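Local coordinates for protein ADP-ribosylating toxin CARDS (Mycoplasma pneumoniae, PDB 4TLV) that acts as a mono-ADP-ribosylating and vacuolating cytotoxin, transferring ADP-ribose from NAD(+) to multiple target proteins in vitro and disrupting the respiratory epithelium, at residues 77-83 with 146-152; 290-295 with 309-315; 102-106 with 547-552; 155-159 with 421-425. One frame throughout, in Å; residues are numbered along the deposited sequence.

Interaction 1 of 4, residues 77-83 with 146-152. With SO4 (sulfate ion), chain G.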
# COMPACT_ATOMS: atom_id res chain seq x y z
N ARG A 77 4.80 21.54 13.47
CA ARG A 77 3.69 21.00 14.26
C ARG A 77 2.36 21.06 13.49
O ARG A 77 2.15 21.96 12.69
CB ARG A 77 3.50 21.78 15.56
CG ARG A 77 4.53 21.51 16.64
CD ARG A 77 4.12 22.18 17.96
NE ARG A 77 5.01 21.81 19.06
CZ ARG A 77 5.59 22.68 19.88
NH1 ARG A 77 5.37 23.99 19.75
NH2 ARG A 77 6.40 22.25 20.84
N ALA A 78 1.48 20.10 13.76
CA ALA A 78 0.18 20.02 13.08
C ALA A 78 -0.70 19.12 13.92
O ALA A 78 -0.32 18.75 15.03
CB ALA A 78 0.36 19.43 11.67
N TYR A 79 -1.89 18.78 13.41
CA TYR A 79 -2.79 17.89 14.13
C TYR A 79 -3.21 16.72 13.29
O TYR A 79 -3.49 16.88 12.11
CB TYR A 79 -4.02 18.65 14.61
CG TYR A 79 -3.64 19.73 15.58
CD1 TYR A 79 -3.50 19.45 16.93
CD2 TYR A 79 -3.36 21.01 15.14
CE1 TYR A 79 -3.13 20.42 17.83
CE2 TYR A 79 -2.98 22.00 16.02
CZ TYR A 79 -2.86 21.69 17.37
OH TYR A 79 -2.49 22.67 18.26
N LEU A 80 -3.24 15.55 13.90
CA LEU A 80 -3.77 14.36 13.24
C LEU A 80 -5.22 14.23 13.67
O LEU A 80 -5.51 14.17 14.86
CB LEU A 80 -3.01 13.12 13.70
CG LEU A 80 -3.59 11.76 13.28
CD1 LEU A 80 -3.41 11.57 11.77
CD2 LEU A 80 -2.88 10.67 14.04
N TYR A 81 -6.12 14.20 12.69
CA TYR A 81 -7.53 14.04 12.98
C TYR A 81 -8.05 12.66 12.61
O TYR A 81 -7.74 12.14 11.54
CB TYR A 81 -8.34 15.08 12.21
CG TYR A 81 -8.07 16.46 12.70
CD1 TYR A 81 -8.69 16.94 13.85
CD2 TYR A 81 -7.18 17.30 12.03
CE1 TYR A 81 -8.44 18.21 14.31
CE2 TYR A 81 -6.92 18.57 12.50
CZ TYR A 81 -7.56 19.02 13.63
OH TYR A 81 -7.32 20.29 14.11
N GLU A 82 -8.85 12.10 13.51
CA GLU A 82 -9.51 10.82 13.29
C GLU A 82 -10.96 11.11 12.92
O GLU A 82 -11.67 11.78 13.67
CB GLU A 82 -9.46 10.00 14.58
CG GLU A 82 -10.23 8.69 14.51
CD GLU A 82 -10.18 7.95 15.84
OE1 GLU A 82 -10.78 8.44 16.81
OE2 GLU A 82 -9.53 6.89 15.90
N ILE A 83 -11.40 10.60 11.77
CA ILE A 83 -12.65 11.02 11.15
C ILE A 83 -13.50 9.79 10.81
O ILE A 83 -13.04 8.91 10.08
CB ILE A 83 -12.35 11.78 9.83
CG1 ILE A 83 -11.40 12.96 10.07
CG2 ILE A 83 -13.64 12.21 9.13
CD1 ILE A 83 -10.74 13.51 8.78
N VAL A 146 -15.82 14.23 13.00
CA VAL A 146 -14.45 14.28 13.52
C VAL A 146 -14.44 13.87 14.99
O VAL A 146 -15.01 14.56 15.85
CB VAL A 146 -13.83 15.69 13.35
CG1 VAL A 146 -12.37 15.70 13.82
CG2 VAL A 146 -13.91 16.14 11.89
N ARG A 147 -13.84 12.72 15.28
CA ARG A 147 -13.93 12.19 16.63
C ARG A 147 -12.82 12.70 17.54
O ARG A 147 -13.09 13.05 18.70
CB ARG A 147 -13.93 10.66 16.65
CG ARG A 147 -14.09 10.08 18.08
CD ARG A 147 -14.45 8.59 18.08
NE ARG A 147 -13.26 7.74 17.90
CZ ARG A 147 -13.25 6.43 18.13
NH1 ARG A 147 -14.36 5.82 18.56
NH2 ARG A 147 -12.14 5.74 17.95
N SER A 148 -11.59 12.73 17.04
CA SER A 148 -10.42 12.98 17.90
C SER A 148 -9.34 13.74 17.16
O SER A 148 -9.33 13.81 15.93
CB SER A 148 -9.82 11.65 18.38
OG SER A 148 -10.82 10.79 18.89
N ALA A 149 -8.40 14.30 17.93
CA ALA A 149 -7.19 14.90 17.36
C ALA A 149 -6.00 14.64 18.27
O ALA A 149 -6.17 14.49 19.48
CB ALA A 149 -7.39 16.38 17.17
N TRP A 150 -4.80 14.56 17.67
CA TRP A 150 -3.54 14.50 18.41
C TRP A 150 -2.59 15.54 17.85
O TRP A 150 -2.53 15.73 16.63
CB TRP A 150 -2.83 13.15 18.23
CG TRP A 150 -3.55 11.97 18.74
CD1 TRP A 150 -3.33 11.33 19.93
CD2 TRP A 150 -4.61 11.27 18.09
NE1 TRP A 150 -4.19 10.27 20.05
CE2 TRP A 150 -4.98 10.21 18.94
CE3 TRP A 150 -5.26 11.43 16.86
CZ2 TRP A 150 -5.99 9.31 18.60
CZ3 TRP A 150 -6.27 10.54 16.54
CH2 TRP A 150 -6.62 9.49 17.40
N LEU A 151 -1.83 16.20 18.71
CA LEU A 151 -0.75 17.07 18.26
C LEU A 151 0.34 16.19 17.66
O LEU A 151 0.74 15.20 18.26
CB LEU A 151 -0.19 17.88 19.43
CG LEU A 151 1.05 18.71 19.11
CD1 LEU A 151 0.74 19.79 18.08
CD2 LEU A 151 1.63 19.31 20.39
N VAL A 152 0.82 16.53 16.47
CA VAL A 152 1.93 15.77 15.90
C VAL A 152 3.06 16.73 15.60
O VAL A 152 2.84 17.91 15.35
CB VAL A 152 1.55 15.01 14.62
CG1 VAL A 152 0.37 14.08 14.89
CG2 VAL A 152 1.21 15.98 13.50
S SO4 G . -13.73 2.11 17.83
O1 SO4 G . -14.81 2.95 18.35
O2 SO4 G . -13.65 0.84 18.58
O3 SO4 G . -14.01 1.81 16.43
O4 SO4 G . -12.45 2.82 17.97

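Interaction 2 of 4, residues 290-295 with 309-315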
# COMPACT_ATOMS: atom_id res chain seq x y z
N LEU A 290 20.42 -7.53 12.24
CA LEU A 290 19.36 -8.22 11.53
C LEU A 290 19.91 -8.81 10.24
O LEU A 290 20.62 -8.11 9.50
CB LEU A 290 18.26 -7.22 11.20
CG LEU A 290 17.01 -7.78 10.54
CD1 LEU A 290 16.27 -8.72 11.52
CD2 LEU A 290 16.11 -6.63 10.11
N GLN A 291 19.60 -10.07 9.96
CA GLN A 291 20.03 -10.69 8.71
C GLN A 291 18.94 -11.61 8.16
O GLN A 291 18.05 -12.02 8.90
CB GLN A 291 21.34 -11.47 8.92
CG GLN A 291 22.51 -10.56 9.27
CD GLN A 291 23.80 -11.29 9.43
OE1 GLN A 291 23.85 -12.51 9.32
NE2 GLN A 291 24.87 -10.55 9.70
N ALA A 292 18.98 -11.92 6.87
CA ALA A 292 17.96 -12.79 6.29
C ALA A 292 18.49 -13.56 5.09
O ALA A 292 19.44 -13.14 4.43
CB ALA A 292 16.68 -11.99 5.92
N ASP A 293 17.88 -14.71 4.80
CA ASP A 293 18.40 -15.59 3.77
C ASP A 293 17.29 -15.98 2.80
O ASP A 293 16.37 -16.69 3.17
CB ASP A 293 18.99 -16.86 4.40
CG ASP A 293 19.71 -17.76 3.38
OD1 ASP A 293 19.41 -17.67 2.17
OD2 ASP A 293 20.58 -18.56 3.78
N PRO A 294 17.36 -15.51 1.55
CA PRO A 294 16.27 -15.81 0.60
C PRO A 294 16.21 -17.28 0.19
O PRO A 294 15.22 -17.69 -0.41
CB PRO A 294 16.62 -14.98 -0.64
CG PRO A 294 17.69 -14.04 -0.21
CD PRO A 294 18.41 -14.68 0.94
N GLN A 295 17.26 -18.04 0.49
CA GLN A 295 17.28 -19.47 0.16
C GLN A 295 16.24 -20.25 0.99
O GLN A 295 15.66 -21.22 0.52
CB GLN A 295 18.68 -20.05 0.37
CG GLN A 295 18.88 -21.45 -0.21
CD GLN A 295 18.42 -22.57 0.71
OE1 GLN A 295 18.54 -22.34 2.03
NE2 GLN A 295 17.97 -23.62 0.25
N SER A 309 24.27 -21.16 0.95
CA SER A 309 23.71 -19.83 0.76
C SER A 309 24.47 -18.84 1.63
O SER A 309 25.52 -19.18 2.20
CB SER A 309 22.22 -19.80 1.09
OG SER A 309 21.65 -18.55 0.69
N PHE A 310 23.95 -17.62 1.74
CA PHE A 310 24.60 -16.61 2.56
C PHE A 310 23.59 -15.61 3.10
O PHE A 310 22.55 -15.39 2.48
CB PHE A 310 25.70 -15.89 1.76
CG PHE A 310 25.22 -15.22 0.50
CD1 PHE A 310 25.05 -15.95 -0.67
CD2 PHE A 310 24.95 -13.85 0.48
CE1 PHE A 310 24.62 -15.34 -1.85
CE2 PHE A 310 24.52 -13.23 -0.69
CZ PHE A 310 24.35 -13.97 -1.86
N PRO A 311 23.89 -15.01 4.25
CA PRO A 311 22.97 -14.04 4.86
C PRO A 311 23.04 -12.72 4.12
O PRO A 311 24.11 -12.31 3.68
CB PRO A 311 23.53 -13.87 6.29
CG PRO A 311 24.62 -14.91 6.45
CD PRO A 311 25.10 -15.21 5.06
N GLN A 312 21.90 -12.06 3.96
CA GLN A 312 21.90 -10.74 3.36
C GLN A 312 21.56 -9.73 4.46
O GLN A 312 20.83 -10.05 5.40
CB GLN A 312 20.94 -10.71 2.17
CG GLN A 312 21.49 -11.56 1.00
CD GLN A 312 20.60 -11.54 -0.23
OE1 GLN A 312 19.72 -10.69 -0.35
NE2 GLN A 312 20.84 -12.46 -1.15
N THR A 313 22.12 -8.53 4.36
CA THR A 313 22.27 -7.66 5.51
C THR A 313 21.66 -6.28 5.31
O THR A 313 21.55 -5.52 6.27
CB THR A 313 23.76 -7.47 5.88
OG1 THR A 313 24.41 -6.73 4.84
CG2 THR A 313 24.47 -8.82 6.05
N ILE A 314 21.30 -5.94 4.08
CA ILE A 314 20.78 -4.59 3.82
C ILE A 314 19.26 -4.59 3.70
O ILE A 314 18.69 -5.31 2.89
CB ILE A 314 21.40 -3.97 2.55
CG1 ILE A 314 22.94 -3.95 2.63
CG2 ILE A 314 20.77 -2.57 2.27
CD1 ILE A 314 23.53 -3.21 3.87
N PHE A 315 18.62 -3.74 4.50
CA PHE A 315 17.16 -3.63 4.52
C PHE A 315 16.74 -2.18 4.36
O PHE A 315 17.52 -1.27 4.61
CB PHE A 315 16.57 -4.18 5.83
CG PHE A 315 16.88 -5.64 6.08
CD1 PHE A 315 18.10 -6.01 6.62
CD2 PHE A 315 15.96 -6.62 5.77
CE1 PHE A 315 18.40 -7.35 6.84
CE2 PHE A 315 16.25 -7.97 5.99
CZ PHE A 315 17.48 -8.33 6.53
O HOH W 1 21.76 -5.75 8.93

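Interaction 3 of 4, residues 102-106 with 547-552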
# COMPACT_ATOMS: atom_id res chain seq x y z
N LEU A 102 -13.67 0.18 -17.05
CA LEU A 102 -14.55 0.82 -18.01
C LEU A 102 -13.81 1.22 -19.30
O LEU A 102 -14.31 1.01 -20.40
CB LEU A 102 -15.27 2.02 -17.39
CG LEU A 102 -16.20 1.65 -16.23
CD1 LEU A 102 -16.62 2.89 -15.51
CD2 LEU A 102 -17.42 0.87 -16.72
N MET A 103 -12.62 1.80 -19.16
CA MET A 103 -11.81 2.17 -20.32
C MET A 103 -11.43 0.96 -21.18
O MET A 103 -11.48 1.03 -22.40
CB MET A 103 -10.57 2.96 -19.91
CG MET A 103 -10.91 4.34 -19.34
SD MET A 103 -9.45 5.36 -19.08
CE MET A 103 -8.40 4.22 -18.18
N ARG A 104 -11.05 -0.15 -20.55
CA ARG A 104 -10.67 -1.33 -21.33
C ARG A 104 -11.89 -1.95 -22.03
O ARG A 104 -11.75 -2.54 -23.09
CB ARG A 104 -10.01 -2.41 -20.46
CG ARG A 104 -8.68 -2.01 -19.83
CD ARG A 104 -7.68 -1.39 -20.81
NE ARG A 104 -7.35 -2.24 -21.96
CZ ARG A 104 -6.47 -1.90 -22.90
NH1 ARG A 104 -5.83 -0.75 -22.82
NH2 ARG A 104 -6.23 -2.72 -23.93
N GLN A 105 -13.06 -1.83 -21.41
CA GLN A 105 -14.28 -2.41 -21.99
C GLN A 105 -14.92 -1.42 -22.97
O GLN A 105 -15.97 -1.69 -23.53
CB GLN A 105 -15.29 -2.81 -20.91
CG GLN A 105 -14.81 -3.90 -19.94
CD GLN A 105 -15.95 -4.70 -19.32
OE1 GLN A 105 -16.73 -5.33 -20.04
NE2 GLN A 105 -16.04 -4.70 -17.99
N ARG A 106 -14.28 -0.26 -23.13
CA ARG A 106 -14.73 0.78 -24.06
C ARG A 106 -16.07 1.44 -23.69
O ARG A 106 -16.94 1.65 -24.54
CB ARG A 106 -14.75 0.23 -25.50
CG ARG A 106 -13.37 -0.25 -25.96
CD ARG A 106 -13.44 -1.14 -27.20
NE ARG A 106 -12.10 -1.51 -27.65
CZ ARG A 106 -11.15 -0.62 -27.95
NH1 ARG A 106 -11.39 0.68 -27.83
NH2 ARG A 106 -9.95 -1.03 -28.36
N ARG A 547 -10.40 -10.01 -17.20
CA ARG A 547 -10.27 -9.96 -18.65
C ARG A 547 -8.85 -9.58 -19.06
O ARG A 547 -8.14 -8.89 -18.33
CB ARG A 547 -11.24 -8.94 -19.24
CG ARG A 547 -12.71 -9.37 -19.12
CD ARG A 547 -13.65 -8.38 -19.80
NE ARG A 547 -15.03 -8.89 -19.77
CZ ARG A 547 -15.86 -8.73 -18.75
NH1 ARG A 547 -15.48 -8.07 -17.66
NH2 ARG A 547 -17.09 -9.23 -18.82
N CYS A 548 -8.45 -10.01 -20.25
CA CYS A 548 -7.13 -9.73 -20.78
C CYS A 548 -7.15 -8.41 -21.56
O CYS A 548 -8.10 -8.14 -22.30
CB CYS A 548 -6.69 -10.91 -21.66
SG CYS A 548 -5.15 -10.68 -22.52
N TYR A 549 -6.12 -7.59 -21.40
CA TYR A 549 -6.03 -6.33 -22.16
C TYR A 549 -6.11 -6.54 -23.67
O TYR A 549 -6.63 -5.68 -24.39
CB TYR A 549 -4.70 -5.63 -21.92
CG TYR A 549 -4.54 -4.75 -20.68
CD1 TYR A 549 -4.83 -5.22 -19.41
CD2 TYR A 549 -4.01 -3.47 -20.80
CE1 TYR A 549 -4.63 -4.41 -18.27
CE2 TYR A 549 -3.81 -2.66 -19.69
CZ TYR A 549 -4.13 -3.14 -18.42
OH TYR A 549 -3.89 -2.34 -17.32
N ALA A 550 -5.52 -7.62 -24.16
CA ALA A 550 -5.33 -7.78 -25.61
C ALA A 550 -6.61 -7.57 -26.42
O ALA A 550 -6.64 -6.75 -27.34
CB ALA A 550 -4.71 -9.15 -25.93
N ASP A 551 -7.66 -8.30 -26.07
CA ASP A 551 -8.91 -8.22 -26.82
C ASP A 551 -10.09 -8.56 -25.90
O ASP A 551 -11.11 -9.09 -26.35
CB ASP A 551 -8.88 -9.18 -28.03
CG ASP A 551 -9.95 -8.85 -29.08
OD1 ASP A 551 -10.44 -7.69 -29.11
OD2 ASP A 551 -10.30 -9.74 -29.87
N ASN A 552 -9.93 -8.26 -24.61
CA ASN A 552 -10.98 -8.51 -23.62
C ASN A 552 -11.42 -9.96 -23.48
O ASN A 552 -12.55 -10.24 -23.10
CB ASN A 552 -12.18 -7.60 -23.84
CG ASN A 552 -11.85 -6.18 -23.56
OD1 ASN A 552 -11.05 -5.91 -22.65
ND2 ASN A 552 -12.41 -5.25 -24.33
O HOH W 2 -8.87 -4.11 -23.37

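Interaction 4 of 4, residues 155-159 with 421-425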
# COMPACT_ATOMS: atom_id res chain seq x y z
N VAL A 155 10.52 15.74 14.02
CA VAL A 155 11.80 16.00 14.67
C VAL A 155 12.95 15.26 13.99
O VAL A 155 12.76 14.16 13.45
CB VAL A 155 11.74 15.60 16.16
CG1 VAL A 155 10.72 16.46 16.89
CG2 VAL A 155 11.38 14.13 16.28
N PRO A 156 14.15 15.84 14.01
CA PRO A 156 15.29 15.16 13.38
C PRO A 156 15.68 13.88 14.13
O PRO A 156 15.60 13.83 15.36
CB PRO A 156 16.44 16.18 13.46
CG PRO A 156 16.02 17.18 14.51
CD PRO A 156 14.51 17.16 14.58
N VAL A 157 16.13 12.88 13.39
CA VAL A 157 16.69 11.66 13.97
C VAL A 157 18.14 11.90 14.43
O VAL A 157 18.95 12.43 13.68
CB VAL A 157 16.64 10.52 12.94
CG1 VAL A 157 17.29 9.24 13.51
CG2 VAL A 157 15.18 10.24 12.52
N GLU A 158 18.47 11.49 15.65
CA GLU A 158 19.82 11.67 16.19
C GLU A 158 20.41 13.07 15.93
O GLU A 158 21.48 13.19 15.34
CB GLU A 158 20.79 10.61 15.61
CG GLU A 158 22.04 10.40 16.48
CD GLU A 158 23.22 9.77 15.75
OE1 GLU A 158 23.18 9.63 14.51
OE2 GLU A 158 24.20 9.42 16.44
N PRO A 159 19.73 14.13 16.37
CA PRO A 159 20.20 15.49 16.01
C PRO A 159 21.61 15.80 16.52
O PRO A 159 22.03 15.29 17.56
CB PRO A 159 19.18 16.39 16.72
CG PRO A 159 18.69 15.59 17.85
CD PRO A 159 18.60 14.18 17.30
N ILE A 421 18.82 0.80 17.23
CA ILE A 421 19.67 1.87 17.73
C ILE A 421 20.31 2.58 16.55
O ILE A 421 20.86 1.94 15.65
CB ILE A 421 20.73 1.34 18.72
CG1 ILE A 421 21.60 0.28 18.04
CG2 ILE A 421 20.04 0.76 19.95
CD1 ILE A 421 22.80 -0.19 18.87
N VAL A 422 20.24 3.90 16.57
CA VAL A 422 20.74 4.71 15.48
C VAL A 422 21.98 5.47 15.92
O VAL A 422 21.95 6.23 16.89
CB VAL A 422 19.68 5.72 15.01
CG1 VAL A 422 20.28 6.67 13.97
CG2 VAL A 422 18.47 4.99 14.44
N ASP A 423 23.06 5.27 15.19
CA ASP A 423 24.34 5.88 15.51
C ASP A 423 25.29 5.63 14.35
O ASP A 423 25.07 4.73 13.53
CB ASP A 423 24.89 5.25 16.78
CG ASP A 423 26.16 5.93 17.26
OD1 ASP A 423 26.03 6.97 17.96
OD2 ASP A 423 27.27 5.44 16.93
N GLU A 424 26.35 6.42 14.25
CA GLU A 424 27.33 6.19 13.20
C GLU A 424 27.77 4.72 13.16
O GLU A 424 27.91 4.14 12.09
CB GLU A 424 28.55 7.10 13.38
CG GLU A 424 29.59 6.97 12.27
CD GLU A 424 30.77 7.92 12.46
OE1 GLU A 424 30.79 8.65 13.48
OE2 GLU A 424 31.67 7.94 11.59
N CYS A 425 27.98 4.13 14.33
CA CYS A 425 28.49 2.76 14.40
C CYS A 425 27.40 1.69 14.35
O CYS A 425 27.69 0.49 14.41
CB CYS A 425 29.34 2.57 15.66
SG CYS A 425 30.99 3.32 15.57
O HOH W 3 26.29 8.92 15.08

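Interaction 1 of 4, residues 77-83 with 146-152
The Trp-150 indole and the Arg-147 guanidinium both meet the 77-83 strand at their edges: the CE3-CZ3 rim of the indole is turned to Leu-80 O and Glu-82 CB, and Glu-82 OE1 lies near the guanidinium plane, as does sulfate O4. The two segments form an antiparallel ladder within the mono-ADP-ribosyltransferase domain, interrupted by a classic beta bulge in which Arg-147 and Ser-148 together face Glu-82. Paired backbone bonds at Ala-78/Val-152 and Leu-80/Trp-150 fix the register; Glu-82 N then donates to Ser-148 O, and across the bulge Arg-147 N reaches Glu-82 O at 2.9 Å.

Alternation sorts the side chains onto two faces. On one, Leu-80 runs alongside Trp-150, CD2 to CE3 at 3.8 Å, and its CB touches Val-152 CG1 at 3.7 Å. On the other, Tyr-81 rests CE1 on Ala-149 CB at 3.6 Å, and Leu-151 CD1 lies 3.9 Å from Tyr-79 CE1. Helix 18-24 packs against this second face, touching both tyrosines and Ala-149; Tyr-81 OH is bonded to Arg-16 O.

The extended Glu-82 chain, with CG anti to its N (chi1 175°), delivers the carboxylate to the bulge. Arg-147 bends at chi3 (81°), bringing NE to Glu-82 OE1 in a salt bridge of 2.8 Å; OE1 lies in the guanidinium plane, while NE comes from 49° above the carboxylate plane. Ser-148 OG is hydrogen-bonded to Glu-179 OE2. Arg-8 also binds the sulfate, probably from the crystallisation liquor, to which Arg-147 gives NH1 to O1 and NH2 to O4, each at 2.9 Å.

Interaction 2 of 4, residues 290-295 with 309-315
Gln-291 can be followed atom by atom across the loop segment 309-315, which meets the end of strand 287-293 through a single antiparallel bridge in the D2 beta-trefoil domain. Its CB lies 3.8 Å from Gln-312 O, CG passes Thr-313 CG2, and the chain stays extended (chi2 -178°). At the tip the amide divides: OE1 is 3.3 Å from Pro-311 CB, while NE2 approaches Thr-313 CG2 at 4.1 Å. The loop residues thus flank this side chain, pointing the same way as it does.

The bridge gives the register, Ala-292 N to Gln-312 O at 3.0 Å and Gln-312 N to Ala-292 O at 2.7 Å. Behind it, Phe-315 is gripped on two sides: Leu-290 CD2 sits over the ring centre, 7° off the normal, in a CH-pi contact, and Ala-292 CB touches CZ at the edge. The same ring also packs on Ile-323, Leu-325 and Leu-337.

At the other end Asp-293 OD1 forms an Asx turn with Gln-295 N and accepts from Ser-309 OG at 2.8 Å, the donors coming from opposite faces of the carboxylate plane. Where the chains splay apart, a water donates to both Leu-290 O and Thr-313 O, 2.7 Å from each.

Interaction 3 of 4, residues 102-106 with 547-552
Arg-104 and Tyr-549 keep their CA atoms 6.9 Å apart, the helix that carries the arginine ending in a Schellman motif at Arg-106 (phi 66°). Side chains therefore do the bridging between the mono-ADP-ribosyltransferase and D3 domains. Bent at chi2 and chi3, Arg-104 sets a guanidinium face against the CD2 rim of Tyr-549, CD2 lying 3.6 Å above the guanidinium centre, the planes 28° apart, with Arg-104 CD over the ring near its rim. From there NH2 donates to Tyr-549 O at 3.0 Å, while NH1 is held by Gln-119. A water accepts from Arg-104 NE at 2.8 Å and lies 2.9 Å from Asn-552 OD1, which also bonds to Tyr-527 OH.

Asn-552 ND2 donates to Arg-104 O at 3.1 Å with the acceptor in its amide plane. Next to it the Gln-105 amide stacks on the Arg-547 guanidinium, OE1 3.7 Å above the centre. Asp-531 ties this pair together, bonding Gln-105 NE2, which is also hydrogen-bonded to Asp-101 OD1, and forming a salt bridge with Arg-547 NH1.

The contact sets the C-terminal end of helix 92-104, backed by helix 115-126, against the turn that follows strand 543-548, with strand 526-529 touching Arg-104, Gln-105 and Arg-547.

Interaction 4 of 4, residues 155-159 with 421-425
Val-157 and Val-422 form the apolar end of this small join between the mono-ADP-ribosyltransferase domain and the D2 beta-trefoil domain, meeting CG1 to CG1 at 4.0 Å with their side chains crossing at about a right angle. Both residues are buried, and Ala-429 touches each, so the packing here involves three short side chains from two domains. Next to it the Glu-158 chain extends toward D2. Its positive phi (45°) marks the turn that follows strand 146-156, and the backbone there is hydrogen-bonded to Ile-373. With CG anti to the backbone N (chi1 -159°), the chain brings CD to 3.9 Å from Val-422 O and leaves OE1 4.2 Å from Val-422 CG1.

Toward solvent the fit is looser and more polar. Asp-423 is partly exposed and Glu-424 exposed, and the two segments bury only 157 Å² between them. A water bridges here, donating to Glu-158 OE2 at 2.5 Å, a spacing unusually short and of doubtful exact length, and accepting from Glu-424 N at 2.6 Å. Asp-423 has CB directed away from the 155-159 segment; its OD2 accepts from Cys-425 N at 3.0 Å, closing an Asx turn through a nearly straight bond. A bound acetate, probably from the crystallisation liquor, lies about 3 Å from the Glu-158 side chain.

The same Glu-158 OE2 also lies 3.4 Å from Asp-423 OD1, both acceptors, with the carboxylate planes 52° apart. The closeness of two carboxylates would probably raise the proton affinity of one of them, the water's hydrogen bond to OE2 perhaps easing the repulsion in part.

Overall arrangement
Interactions 1 and 4 share strand 146-156: the first uses its start within the mono-ADP-ribosyltransferase sheet, the second the turn beyond its end, with centres 27 Å apart. Interaction 2 lies wholly inside the D2 trefoil, its centre 24 Å from that of interaction 4. Interaction 3 is remote, 50 Å between centres from interaction 4 and on the opposite side of the chain's centre. Along the chain, interaction 2 is nested within the loop closed by interaction 4, itself nested within that closed by interaction 3, whose segments alternate with those of interaction 1. The catalytic domain thus touches D2 at one side and D3 at another, contacts consistent with a compact three-domain monomer.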